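Local atomic coordinates of diol-dehydratase (Roseburia inulinivorans, PDB entry 5I2A), a protein that dehydrates 1,2-propanediol as a vitamin B12-independent lyase, probably by way of a glycyl radical. Residues P27-A32 and D109-S114. Residues are numbered along the deposited sequence; the frame is centred on the assembly and turned at random.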
loop_
_atom_site.group_PDB
_atom_site.type_symbol
_atom_site.label_atom_id
_atom_site.label_comp_id
_atom_site.label_asym_id
_atom_site.label_seq_id
_atom_site.Cartn_x
_atom_site.Cartn_y
_atom_site.Cartn_z
ATOM N N PRO A 27 -12.366 -32.213 -17.892
ATOM C CA PRO A 27 -11.588 -31.362 -16.989
ATOM C C PRO A 27 -12.229 -31.313 -15.605
ATOM O O PRO A 27 -13.458 -31.294 -15.494
ATOM C CB PRO A 27 -11.637 -29.990 -17.668
ATOM C CG PRO A 27 -11.821 -30.301 -19.113
ATOM C CD PRO A 27 -12.757 -31.493 -19.118
ATOM N N GLU A 28 -11.403 -31.325 -14.570
ATOM C CA GLU A 28 -11.896 -31.330 -13.199
ATOM C C GLU A 28 -11.289 -30.209 -12.357
ATOM O O GLU A 28 -10.101 -29.956 -12.434
ATOM C CB GLU A 28 -11.607 -32.682 -12.527
ATOM C CG GLU A 28 -11.937 -32.711 -11.033
ATOM C CD GLU A 28 -11.738 -34.094 -10.398
ATOM O OE1 GLU A 28 -11.142 -34.962 -11.057
ATOM O OE2 GLU A 28 -12.186 -34.304 -9.248
ATOM N N ILE A 29 -12.120 -29.568 -11.545
ATOM C CA ILE A 29 -11.676 -28.577 -10.561
ATOM C C ILE A 29 -11.128 -29.253 -9.290
ATOM O O ILE A 29 -11.789 -30.120 -8.705
ATOM C CB ILE A 29 -12.841 -27.631 -10.183
ATOM C CG1 ILE A 29 -13.289 -26.834 -11.398
ATOM C CG2 ILE A 29 -12.459 -26.711 -9.016
ATOM C CD1 ILE A 29 -14.674 -26.219 -11.260
ATOM N N GLU A 30 -9.929 -28.857 -8.867
ATOM C CA GLU A 30 -9.305 -29.410 -7.665
ATOM C C GLU A 30 -9.089 -28.347 -6.571
ATOM O O GLU A 30 -8.893 -27.165 -6.861
ATOM C CB GLU A 30 -7.987 -30.100 -8.027
ATOM C CG GLU A 30 -8.240 -31.273 -8.981
ATOM C CD GLU A 30 -7.016 -32.077 -9.388
ATOM O OE1 GLU A 30 -5.874 -31.801 -8.947
ATOM O OE2 GLU A 30 -7.224 -33.016 -10.183
ATOM N N ALA A 31 -9.120 -28.789 -5.318
ATOM C CA ALA A 31 -9.180 -27.888 -4.171
ATOM C C ALA A 31 -7.842 -27.666 -3.476
ATOM O O ALA A 31 -7.745 -26.806 -2.610
ATOM C CB ALA A 31 -10.190 -28.414 -3.160
ATOM N N ALA A 32 -6.819 -28.435 -3.843
ATOM C CA ALA A 32 -5.566 -28.406 -3.096
ATOM C C ALA A 32 -4.911 -27.006 -3.031
ATOM O O ALA A 32 -4.436 -26.612 -1.977
ATOM C CB ALA A 32 -4.589 -29.403 -3.673
ATOM N N ASP A 109 -17.398 -24.325 -21.673
ATOM C CA ASP A 109 -16.276 -24.823 -20.880
ATOM C C ASP A 109 -16.716 -25.470 -19.547
ATOM O O ASP A 109 -16.358 -24.985 -18.478
ATOM C CB ASP A 109 -15.269 -23.682 -20.588
ATOM C CG ASP A 109 -14.479 -23.226 -21.842
ATOM O OD1 ASP A 109 -14.918 -23.481 -22.986
ATOM O OD2 ASP A 109 -13.416 -22.584 -21.674
ATOM N N PRO A 110 -17.480 -26.575 -19.612
ATOM C CA PRO A 110 -17.882 -27.244 -18.366
ATOM C C PRO A 110 -16.696 -27.885 -17.634
ATOM O O PRO A 110 -15.703 -28.247 -18.263
ATOM C CB PRO A 110 -18.876 -28.313 -18.841
ATOM C CG PRO A 110 -18.427 -28.623 -20.291
ATOM C CD PRO A 110 -17.993 -27.266 -20.815
ATOM N N PHE A 111 -16.808 -27.998 -16.314
ATOM C CA PHE A 111 -15.812 -28.661 -15.473
ATOM C C PHE A 111 -16.506 -29.607 -14.491
ATOM O O PHE A 111 -17.525 -29.241 -13.906
ATOM C CB PHE A 111 -14.988 -27.653 -14.657
ATOM C CG PHE A 111 -13.903 -26.950 -15.421
ATOM C CD1 PHE A 111 -14.196 -25.871 -16.239
ATOM C CD2 PHE A 111 -12.583 -27.333 -15.273
ATOM C CE1 PHE A 111 -13.189 -25.193 -16.923
ATOM C CE2 PHE A 111 -11.572 -26.671 -15.967
ATOM C CZ PHE A 111 -11.882 -25.595 -16.793
ATOM N N TYR A 112 -15.947 -30.794 -14.278
ATOM C CA TYR A 112 -16.449 -31.666 -13.221
ATOM C C TYR A 112 -15.932 -31.197 -11.870
ATOM O O TYR A 112 -14.792 -30.781 -11.755
ATOM C CB TYR A 112 -16.046 -33.130 -13.458
ATOM C CG TYR A 112 -16.300 -34.034 -12.258
ATOM C CD1 TYR A 112 -17.591 -34.360 -11.862
ATOM C CD2 TYR A 112 -15.247 -34.560 -11.530
ATOM C CE1 TYR A 112 -17.825 -35.194 -10.759
ATOM C CE2 TYR A 112 -15.466 -35.384 -10.432
ATOM C CZ TYR A 112 -16.754 -35.699 -10.055
ATOM O OH TYR A 112 -16.951 -36.517 -8.973
ATOM N N ILE A 113 -16.785 -31.239 -10.853
ATOM C CA ILE A 113 -16.343 -30.989 -9.492
ATOM C C ILE A 113 -17.043 -31.958 -8.524
ATOM O O ILE A 113 -18.265 -32.087 -8.529
ATOM C CB ILE A 113 -16.582 -29.507 -9.073
ATOM C CG1 ILE A 113 -16.052 -29.249 -7.661
ATOM C CG2 ILE A 113 -18.053 -29.117 -9.198
ATOM C CD1 ILE A 113 -16.119 -27.758 -7.235
ATOM N N SER A 114 -16.246 -32.651 -7.717
ATOM C CA SER A 114 -16.764 -33.696 -6.838
ATOM C C SER A 114 -17.400 -33.088 -5.607
ATOM O O SER A 114 -17.160 -31.924 -5.298
ATOM C CB SER A 114 -15.657 -34.655 -6.416
ATOM O OG SER A 114 -14.780 -34.038 -5.487
HETATM O O HOH W 1 -13.282 -32.260 -7.927
#
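Ile29, Pro27 and Phe111 bury the most surface where two loops of the pyruvate formate lyase-like fold meet in a single parallel beta bridge, Glu28 opposite Tyr112. The backbone of Tyr112 makes both bonds: its N gives to Pro27 O at 2.8 Å, in the plane of that carbonyl, and its O receives Ile29 N at 2.9 Å, almost head-on at a C=O...N angle of 175°. On the buried side, Pro27 CB sits 3.7 Å from Phe111 CD2, while the Ile29 side chain crosses that of Phe111 at about a right angle. With CG1 beside the backbone N (chi1 -63°), Ile29 brings CD1 to 3.7 Å from Phe111 CB; its other branch, CG2, faces Ile113 CD1. Glu28, fully extended, runs alongside Tyr112, its carboxylate turned 63° from the ring. Cut back to alanine, Glu28 would probably leave that flank of the tyrosine ring uncovered and the water bridging the two loops one acceptor short. Beyond the bridge the segments lead into helices 32-43 and 115-125, and Cys85 pairs with the backbones of Glu28 and Glu30. That water donates to Glu28 OE2 and Ile29 O, and its oxygen accepts from N of the N-cap residue Ser114.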